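Local coordinates for uncharacterized SnoaL-like Protein (Agrobacterium tumefaciens str. C58, PDB 3DXO) that is of unknown function but belongs to the SnoaL-like family of the NTF2 superfamily and is a putative isomerase, at residues A15-R25 with A52-Q60; F62-A70 with F82-D90. All coordinates share one frame; numbering follows the deposited sequence.

Interaction 1. Residues A15-R25 with A52-Q60; sequences AWNEEDNERRR and AAMIEAARQ
Ile55 lies over one face of the Trp16 indole. Its CG1 sits 3.7 Å from the centroid of the Trp16 six-membered ring, close to the ring normal, a CH-pi contact. Ala58 comes to the same indole at its edge, with CB 3.7 Å from Trp16 CZ3. The methyl end of selenomethionine Met54 closes in obliquely on Trp16 CZ2. Tyr12, Phe67, Tyr38 and Met43 also touch the indole. This is the tight, buried side of the contact.

The parts joined are the helices of an NTF2-like alpha+beta cone. Helices 3-17 and 21-31, joined by a short turn, both pack against helix 47-61. Segments 21-25 and 52-60 run roughly antiparallel at 146°, their axes 10.1 Å apart at closest.

Arg59 reaches into the turn between the two N-terminal helices. Its chain bends at chi3 (53°), which brings the guanidinium against the turn backbone. Arg59 NH1 donates to Trp16 O at 2.9 Å, in the carbonyl plane and on a lone pair, with a bent N-H...O angle of 143°. Glu18 O lies over one face of the same guanidinium. Arg24 lies close to Arg59, their guanidinium planes nearly perpendicular. Ile55 CG2 touches the edge of the Arg24 guanidinium, 3.5 Å from Arg24 NH1.

The outer side is looser and more polar. In the conformer given, the Asn21 amide lies flat against the Glu56 carboxylate, a doubtful contact. Arg25 adds charge near Glu56 without an N-H pointing at it; Arg25 NH2 is 4.4 Å from Glu56 OE1. Arg25 CG meets Ala52 CB at 4.2 Å.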
loop_
_atom_site.group_PDB
_atom_site.type_symbol
_atom_site.label_atom_id
_atom_site.label_comp_id
_atom_site.label_asym_id
_atom_site.label_seq_id
_atom_site.Cartn_x
_atom_site.Cartn_y
_atom_site.Cartn_z
ATOM N N ALA B 15 18.855 4.417 2.102
ATOM C CA ALA B 15 18.747 5.541 2.995
ATOM C C ALA B 15 18.533 5.026 4.406
ATOM O O ALA B 15 19.145 5.540 5.305
ATOM C CB ALA B 15 17.618 6.477 2.574
ATOM N N TRP B 16 17.677 4.027 4.610
ATOM C CA TRP B 16 17.442 3.517 5.971
ATOM C C TRP B 16 18.639 2.772 6.546
ATOM O O TRP B 16 18.794 2.685 7.742
ATOM C CB TRP B 16 16.214 2.600 6.037
ATOM C CG TRP B 16 14.931 3.342 6.076
ATOM C CD1 TRP B 16 14.203 3.758 5.012
ATOM C CD2 TRP B 16 14.222 3.780 7.246
ATOM N NE1 TRP B 16 13.071 4.411 5.437
ATOM C CE2 TRP B 16 13.057 4.443 6.803
ATOM C CE3 TRP B 16 14.429 3.626 8.620
ATOM C CZ2 TRP B 16 12.122 4.975 7.677
ATOM C CZ3 TRP B 16 13.504 4.154 9.494
ATOM C CH2 TRP B 16 12.369 4.831 9.025
ATOM N N ASN B 17 19.474 2.212 5.694
ATOM C CA ASN B 17 20.624 1.433 6.160
ATOM C C ASN B 17 21.911 2.206 6.240
ATOM O O ASN B 17 22.942 1.659 6.609
ATOM C CB ASN B 17 20.837 0.239 5.235
ATOM C CG ASN B 17 19.819 -0.821 5.439
ATOM O OD1 ASN B 17 19.549 -1.219 6.575
ATOM N ND2 ASN B 17 19.262 -1.332 4.339
ATOM N N GLU B 18 21.866 3.466 5.829
ATOM C CA GLU B 18 23.033 4.319 5.867
ATOM C C GLU B 18 23.360 4.667 7.324
ATOM O O GLU B 18 22.548 5.233 8.093
ATOM C CB GLU B 18 22.837 5.559 5.008
ATOM C CG GLU B 18 23.947 6.578 5.152
ATOM C CD GLU B 18 25.333 6.009 4.901
ATOM O OE1 GLU B 18 25.499 5.228 3.976
ATOM O OE2 GLU B 18 26.271 6.348 5.625
ATOM N N GLU B 19 24.586 4.305 7.659
ATOM C CA GLU B 19 25.179 4.457 8.978
ATOM C C GLU B 19 25.462 5.928 9.361
ATOM O O GLU B 19 25.205 6.342 10.472
ATOM C CB GLU B 19 26.439 3.587 8.959
ATOM C CG GLU B 19 27.267 3.585 10.149
ATOM C CD GLU B 19 28.313 4.693 10.164
ATOM O OE1 GLU B 19 28.949 5.005 9.139
ATOM O OE2 GLU B 19 28.520 5.224 11.272
ATOM N N ASP B 20 25.970 6.716 8.421
ATOM C CA ASP B 20 26.340 8.112 8.678
ATOM C C ASP B 20 25.153 9.034 8.474
ATOM O O ASP B 20 24.487 8.974 7.441
ATOM C CB ASP B 20 27.428 8.522 7.739
ATOM C CG ASP B 20 28.052 9.801 8.127
ATOM O OD1 ASP B 20 28.723 9.844 9.168
ATOM O OD2 ASP B 20 27.941 10.756 7.363
ATOM N N ASN B 21 24.880 9.895 9.443
ATOM C CA ASN B 21 23.742 10.814 9.367
ATOM C C ASN B 21 23.900 11.813 8.192
ATOM O O ASN B 21 22.942 12.113 7.483
ATOM C CB ASN B 21 23.502 11.527 10.727
ATOM C CG ASN B 21 22.983 10.566 11.858
ATOM O OD1 ASN B 21 22.106 9.708 11.637
ATOM N ND2 ASN B 21 23.504 10.751 13.081
ATOM N N GLU B 22 25.104 12.323 7.981
ATOM C CA GLU B 22 25.335 13.247 6.880
ATOM C C GLU B 22 25.114 12.635 5.525
ATOM O O GLU B 22 24.453 13.220 4.697
ATOM C CB GLU B 22 26.751 13.707 6.905
ATOM C CG GLU B 22 26.975 14.820 7.816
ATOM C CD GLU B 22 27.359 16.037 7.034
ATOM O OE1 GLU B 22 27.980 15.850 5.931
ATOM O OE2 GLU B 22 27.074 17.171 7.531
ATOM N N ARG B 23 25.689 11.471 5.281
ATOM C CA ARG B 23 25.484 10.830 4.009
ATOM C C ARG B 23 24.011 10.596 3.756
ATOM O O ARG B 23 23.543 10.746 2.621
ATOM C CB ARG B 23 26.240 9.527 3.936
ATOM C CG ARG B 23 27.722 9.761 3.875
ATOM C CD ARG B 23 28.473 8.465 3.668
ATOM N NE ARG B 23 29.916 8.714 3.567
ATOM C CZ ARG B 23 30.836 7.810 3.226
ATOM N NH1 ARG B 23 30.482 6.585 2.841
ATOM N NH2 ARG B 23 32.105 8.165 3.165
ATOM N N ARG B 24 23.274 10.281 4.817
ATOM C CA ARG B 24 21.848 10.055 4.698
ATOM C C ARG B 24 21.088 11.310 4.300
ATOM O O ARG B 24 20.142 11.218 3.526
ATOM C CB ARG B 24 21.342 9.553 5.994
ATOM C CG ARG B 24 20.063 8.735 5.896
ATOM C CD ARG B 24 19.657 8.231 7.298
ATOM N NE ARG B 24 20.898 8.105 8.069
ATOM C CZ ARG B 24 21.005 7.645 9.281
ATOM N NH1 ARG B 24 19.959 7.224 9.852
ATOM N NH2 ARG B 24 22.162 7.569 9.892
ATOM N N ARG B 25 21.470 12.481 4.801
ATOM C CA ARG B 25 20.774 13.702 4.361
ATOM C C ARG B 25 20.923 13.850 2.870
ATOM O O ARG B 25 19.971 14.123 2.151
ATOM C CB ARG B 25 21.292 14.955 5.035
ATOM C CG ARG B 25 21.017 14.969 6.472
ATOM C CD ARG B 25 21.441 16.283 7.088
ATOM N NE ARG B 25 21.559 16.051 8.516
ATOM C CZ ARG B 25 22.693 15.949 9.206
ATOM N NH1 ARG B 25 23.913 16.175 8.655
ATOM N NH2 ARG B 25 22.602 15.678 10.511
ATOM N N ALA B 52 14.747 12.689 7.032
ATOM C CA ALA B 52 16.136 12.408 7.453
ATOM C C ALA B 52 16.204 12.318 9.003
ATOM O O ALA B 52 16.794 11.374 9.551
ATOM C CB ALA B 52 17.109 13.476 6.910
ATOM N N ALA B 53 15.565 13.273 9.685
ATOM C CA ALA B 53 15.544 13.300 11.159
ATOM C C ALA B 53 14.824 12.047 11.694
ATOM O O ALA B 53 15.354 11.320 12.535
ATOM C CB ALA B 53 14.911 14.579 11.681
HETATM N N MSE B 54 13.641 11.771 11.150
HETATM C CA MSE B 54 12.867 10.589 11.531
HETATM C C MSE B 54 13.689 9.298 11.440
HETATM O O MSE B 54 13.731 8.534 12.393
HETATM C CB MSE B 54 11.642 10.477 10.632
HETATM C CG MSE B 54 10.600 9.504 11.067
HETATM SE SE MSE B 54 9.363 9.257 9.619
HETATM C CE MSE B 54 10.493 8.317 8.466
ATOM N N ILE B 55 14.349 9.072 10.308
ATOM C CA ILE B 55 15.148 7.866 10.122
ATOM C C ILE B 55 16.264 7.794 11.155
ATOM O O ILE B 55 16.537 6.762 11.719
ATOM C CB ILE B 55 15.757 7.787 8.704
ATOM C CG1 ILE B 55 14.641 7.665 7.650
ATOM C CG2 ILE B 55 16.729 6.575 8.609
ATOM C CD1 ILE B 55 15.068 7.905 6.218
ATOM N N GLU B 56 16.912 8.911 11.413
ATOM C CA GLU B 56 17.952 8.944 12.411
ATOM C C GLU B 56 17.427 8.605 13.800
ATOM O O GLU B 56 18.097 7.878 14.533
ATOM C CB GLU B 56 18.591 10.302 12.467
ATOM C CG GLU B 56 19.674 10.369 13.539
ATOM C CD GLU B 56 20.460 11.651 13.476
ATOM O OE1 GLU B 56 20.695 12.149 12.371
ATOM O OE2 GLU B 56 20.854 12.174 14.510
ATOM N N ALA B 57 16.268 9.154 14.181
ATOM C CA ALA B 57 15.669 8.863 15.489
ATOM C C ALA B 57 15.345 7.364 15.590
ATOM O O ALA B 57 15.613 6.739 16.610
ATOM C CB ALA B 57 14.427 9.714 15.727
ATOM N N ALA B 58 14.796 6.801 14.516
ATOM C CA ALA B 58 14.436 5.383 14.436
ATOM C C ALA B 58 15.649 4.489 14.691
ATOM O O ALA B 58 15.622 3.562 15.507
ATOM C CB ALA B 58 13.831 5.082 13.063
ATOM N N ARG B 59 16.726 4.804 13.997
ATOM C CA ARG B 59 17.955 4.047 14.125
ATOM C C ARG B 59 18.603 4.174 15.466
ATOM O O ARG B 59 19.186 3.206 15.933
ATOM C CB ARG B 59 18.932 4.427 13.033
ATOM C CG ARG B 59 18.478 3.885 11.661
ATOM C CD ARG B 59 19.315 4.432 10.573
ATOM N NE ARG B 59 20.733 4.215 10.853
ATOM C CZ ARG B 59 21.446 3.163 10.453
ATOM N NH1 ARG B 59 20.924 2.227 9.683
ATOM N NH2 ARG B 59 22.715 3.073 10.807
ATOM N N GLN B 60 18.499 5.335 16.100
ATOM C CA GLN B 60 19.038 5.482 17.450
ATOM C C GLN B 60 18.306 4.573 18.425
ATOM O O GLN B 60 18.909 4.102 19.381
ATOM C CB GLN B 60 19.070 6.941 17.901
ATOM C CG GLN B 60 20.101 7.701 17.053
ATOM C CD GLN B 60 20.375 9.151 17.441
ATOM O OE1 GLN B 60 19.926 9.653 18.468
ATOM N NE2 GLN B 60 21.145 9.818 16.609
#

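Interaction 2. Residues F62-A70 with F82-D90; sequences FPGYRFVLA and FSWRLISPD
Phe67 and Trp84 meet on one face of an antiparallel beta hairpin, strands 66-76 and 79-87, at one end of the curved NTF2-like sheet. Strand 66-76 is outermost within the chain; strand 93-103 flanks strand 79-87 on its other side.

Backbone bonds set the register. Arg66 with Ile87 and Val68 with Arg85 are hydrogen-bonded pairs, each with two N-H...O bonds. The shortest is Arg85 N to Val68 O, 2.7 Å. Phe67 with Leu86 is a non-hydrogen-bonded pair between them.

The aromatic contact is T-shaped. The edge of Phe67 points at the face of Trp84, with planes at 79° and centroids 5.4 Å apart. Trp84 NE1 bonds to Asp99 on the next strand.

Apolar contacts continue along this face. With CG swung away from its backbone N (chi1 -176°), Leu86 runs alongside Phe67, and Leu86 CD1 comes 3.4 Å from Phe67 CE2. On the other face, Val68 CG2 touches Ile87 CG1. Toward the far end of the paired strands, Leu69 CD1 meets Phe82 CB.

Just before strand 66-76, Phe62 to Tyr65 form a type II turn. Phe62 CD2 and Pro89 CD lie over opposite faces of the Tyr65 ring, Pro89 CD 3.9 Å from the Tyr65 ring centroid.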
loop_
_atom_site.group_PDB
_atom_site.type_symbol
_atom_site.label_atom_id
_atom_site.label_comp_id
_atom_site.label_asym_id
_atom_site.label_seq_id
_atom_site.Cartn_x
_atom_site.Cartn_y
_atom_site.Cartn_z
ATOM N N PHE B 62 17.043 1.597 17.482
ATOM C CA PHE B 62 17.342 0.225 17.067
ATOM C C PHE B 62 18.742 0.123 16.501
ATOM O O PHE B 62 18.898 -0.240 15.360
ATOM C CB PHE B 62 16.336 -0.236 16.005
ATOM C CG PHE B 62 14.949 -0.518 16.557
ATOM C CD1 PHE B 62 14.069 0.511 16.829
ATOM C CD2 PHE B 62 14.519 -1.854 16.767
ATOM C CE1 PHE B 62 12.749 0.219 17.319
ATOM C CE2 PHE B 62 13.232 -2.165 17.267
ATOM C CZ PHE B 62 12.349 -1.136 17.556
ATOM N N PRO B 63 19.755 0.376 17.328
ATOM C CA PRO B 63 21.138 0.384 16.857
ATOM C C PRO B 63 21.601 -1.008 16.432
ATOM O O PRO B 63 21.294 -1.982 17.095
ATOM C CB PRO B 63 21.925 0.909 18.082
ATOM C CG PRO B 63 21.098 0.573 19.241
ATOM C CD PRO B 63 19.665 0.616 18.780
ATOM N N GLY B 64 22.328 -1.080 15.323
ATOM C CA GLY B 64 22.803 -2.340 14.771
ATOM C C GLY B 64 21.784 -3.064 13.893
ATOM O O GLY B 64 22.159 -3.995 13.162
ATOM N N TYR B 65 20.507 -2.666 13.926
ATOM C CA TYR B 65 19.495 -3.328 13.103
ATOM C C TYR B 65 19.639 -2.973 11.625
ATOM O O TYR B 65 20.244 -1.980 11.277
ATOM C CB TYR B 65 18.084 -3.037 13.609
ATOM C CG TYR B 65 17.749 -3.796 14.897
ATOM C CD1 TYR B 65 18.255 -3.382 16.113
ATOM C CD2 TYR B 65 16.963 -4.952 14.882
ATOM C CE1 TYR B 65 18.004 -4.085 17.270
ATOM C CE2 TYR B 65 16.692 -5.651 16.053
ATOM C CZ TYR B 65 17.213 -5.214 17.240
ATOM O OH TYR B 65 16.957 -5.884 18.418
ATOM N N ARG B 66 19.148 -3.838 10.748
ATOM C CA ARG B 66 19.218 -3.592 9.326
ATOM C C ARG B 66 17.881 -3.892 8.692
ATOM O O ARG B 66 17.077 -4.612 9.255
ATOM C CB ARG B 66 20.235 -4.501 8.728
ATOM C CG ARG B 66 21.643 -4.162 9.028
ATOM C CD ARG B 66 22.493 -5.403 8.886
ATOM N NE ARG B 66 22.182 -6.043 7.616
ATOM C CZ ARG B 66 22.319 -7.346 7.371
ATOM N NH1 ARG B 66 22.747 -8.186 8.348
ATOM N NH2 ARG B 66 21.996 -7.812 6.148
ATOM N N PHE B 67 17.655 -3.354 7.500
ATOM C CA PHE B 67 16.400 -3.564 6.755
ATOM C C PHE B 67 16.739 -4.231 5.421
ATOM O O PHE B 67 17.297 -3.584 4.565
ATOM C CB PHE B 67 15.701 -2.206 6.552
ATOM C CG PHE B 67 15.576 -1.412 7.817
ATOM C CD1 PHE B 67 16.585 -0.557 8.213
ATOM C CD2 PHE B 67 14.493 -1.576 8.640
ATOM C CE1 PHE B 67 16.496 0.161 9.399
ATOM C CE2 PHE B 67 14.382 -0.857 9.835
ATOM C CZ PHE B 67 15.387 0.006 10.215
ATOM N N VAL B 68 16.400 -5.504 5.253
ATOM C CA VAL B 68 16.780 -6.252 4.074
ATOM C C VAL B 68 15.559 -6.555 3.219
ATOM O O VAL B 68 14.509 -6.981 3.714
ATOM C CB VAL B 68 17.467 -7.570 4.482
ATOM C CG1 VAL B 68 17.857 -8.357 3.276
ATOM C CG2 VAL B 68 18.650 -7.275 5.371
ATOM N N LEU B 69 15.724 -6.369 1.918
ATOM C CA LEU B 69 14.646 -6.558 0.982
ATOM C C LEU B 69 14.194 -8.021 1.014
ATOM O O LEU B 69 15.013 -8.904 1.182
ATOM C CB LEU B 69 15.113 -6.146 -0.416
ATOM C CG LEU B 69 14.138 -6.027 -1.590
ATOM C CD1 LEU B 69 13.100 -4.911 -1.389
ATOM C CD2 LEU B 69 14.954 -5.778 -2.837
ATOM N N ALA B 70 12.882 -8.237 0.923
ATOM C CA ALA B 70 12.257 -9.553 0.898
ATOM C C ALA B 70 11.386 -9.612 -0.356
ATOM O O ALA B 70 10.664 -8.670 -0.667
ATOM C CB ALA B 70 11.413 -9.771 2.133
ATOM N N PHE B 82 7.002 -2.965 -2.067
ATOM C CA PHE B 82 8.029 -3.909 -1.681
ATOM C C PHE B 82 7.952 -4.201 -0.206
ATOM O O PHE B 82 7.326 -3.453 0.570
ATOM C CB PHE B 82 9.422 -3.363 -2.020
ATOM C CG PHE B 82 9.757 -2.083 -1.324
ATOM C CD1 PHE B 82 10.361 -2.093 -0.080
ATOM C CD2 PHE B 82 9.465 -0.862 -1.914
ATOM C CE1 PHE B 82 10.665 -0.874 0.584
ATOM C CE2 PHE B 82 9.752 0.335 -1.267
ATOM C CZ PHE B 82 10.352 0.333 -0.024
ATOM N N SER B 83 8.594 -5.300 0.175
ATOM C CA SER B 83 8.658 -5.718 1.573
ATOM C C SER B 83 10.094 -5.929 2.012
ATOM O O SER B 83 10.975 -6.157 1.187
ATOM C CB SER B 83 7.816 -6.957 1.827
ATOM O OG SER B 83 6.448 -6.612 1.691
ATOM N N TRP B 84 10.311 -5.811 3.325
ATOM C CA TRP B 84 11.635 -5.933 3.906
ATOM C C TRP B 84 11.540 -6.605 5.265
ATOM O O TRP B 84 10.490 -6.580 5.874
ATOM C CB TRP B 84 12.273 -4.540 4.058
ATOM C CG TRP B 84 11.404 -3.621 4.805
ATOM C CD1 TRP B 84 10.508 -2.750 4.273
ATOM C CD2 TRP B 84 11.279 -3.508 6.240
ATOM N NE1 TRP B 84 9.861 -2.072 5.282
ATOM C CE2 TRP B 84 10.302 -2.527 6.496
ATOM C CE3 TRP B 84 11.896 -4.139 7.319
ATOM C CZ2 TRP B 84 9.899 -2.171 7.794
ATOM C CZ3 TRP B 84 11.512 -3.772 8.623
ATOM C CH2 TRP B 84 10.522 -2.794 8.840
ATOM N N ARG B 85 12.655 -7.165 5.726
ATOM C CA ARG B 85 12.762 -7.823 7.009
ATOM C C ARG B 85 13.728 -7.034 7.893
ATOM O O ARG B 85 14.698 -6.451 7.397
ATOM C CB ARG B 85 13.324 -9.237 6.815
ATOM C CG ARG B 85 12.555 -10.165 5.862
ATOM C CD ARG B 85 11.086 -10.286 6.243
ATOM N NE ARG B 85 10.929 -10.767 7.603
ATOM C CZ ARG B 85 9.803 -10.704 8.294
ATOM N NH1 ARG B 85 8.725 -10.171 7.746
ATOM N NH2 ARG B 85 9.763 -11.152 9.544
ATOM N N LEU B 86 13.465 -7.022 9.197
ATOM C CA LEU B 86 14.318 -6.339 10.158
ATOM C C LEU B 86 15.251 -7.359 10.756
ATOM O O LEU B 86 14.796 -8.272 11.438
ATOM C CB LEU B 86 13.478 -5.690 11.272
ATOM C CG LEU B 86 14.139 -4.822 12.354
ATOM C CD1 LEU B 86 14.882 -3.649 11.766
ATOM C CD2 LEU B 86 13.083 -4.353 13.321
ATOM N N ILE B 87 16.557 -7.189 10.502
ATOM C CA ILE B 87 17.603 -8.097 10.993
ATOM C C ILE B 87 18.413 -7.505 12.180
ATOM O O ILE B 87 18.940 -6.377 12.152
ATOM C CB ILE B 87 18.542 -8.571 9.846
ATOM C CG1 ILE B 87 17.732 -9.135 8.646
ATOM C CG2 ILE B 87 19.536 -9.603 10.363
ATOM C CD1 ILE B 87 16.782 -10.267 8.939
ATOM N N SER B 88 18.475 -8.317 13.229
ATOM C CA SER B 88 19.138 -8.021 14.488
ATOM C C SER B 88 20.644 -7.963 14.290
ATOM O O SER B 88 21.159 -8.514 13.325
ATOM C CB SER B 88 18.755 -9.152 15.459
ATOM O OG SER B 88 19.621 -9.291 16.554
ATOM N N PRO B 89 21.366 -7.257 15.181
ATOM C CA PRO B 89 22.817 -7.261 15.097
ATOM C C PRO B 89 23.402 -8.671 15.003
ATOM O O PRO B 89 24.338 -8.892 14.237
ATOM C CB PRO B 89 23.221 -6.565 16.381
ATOM C CG PRO B 89 22.103 -5.608 16.621
ATOM C CD PRO B 89 20.888 -6.367 16.257
ATOM N N ASP B 90 22.850 -9.627 15.740
ATOM C CA ASP B 90 23.346 -11.027 15.680
ATOM C C ASP B 90 22.880 -11.796 14.420
ATOM O O ASP B 90 23.213 -12.972 14.270
ATOM C CB ASP B 90 22.905 -11.787 16.938
ATOM C CG ASP B 90 21.407 -11.691 17.157
ATOM O OD1 ASP B 90 20.622 -12.098 16.273
ATOM O OD2 ASP B 90 20.993 -11.134 18.195
#

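Overall arrangement
Interaction 1 joins helices to each other, and interaction 2 joins two strands of the sheet. Their centres are 14 Å apart. Helix 47-61 leads straight into the turn before strand 66-76, so the two contacts follow in series. They also touch directly. Asn17 ND2 is 3.0 Å from Phe67 O, a probable hydrogen bond, and Trp16 O packs 3.8 Å from Phe67 CE1. The rings of Trp16 and Phe67 meet edge-to-face, linking the indole of 15-25 to the Phe67-Trp84 pair. No active-site residue is established. A bound PEG, probably from crystallisation, lies about 3 Å from the Trp84 side chain at nearest atoms. At a separate site, PEG also lies near Asn21.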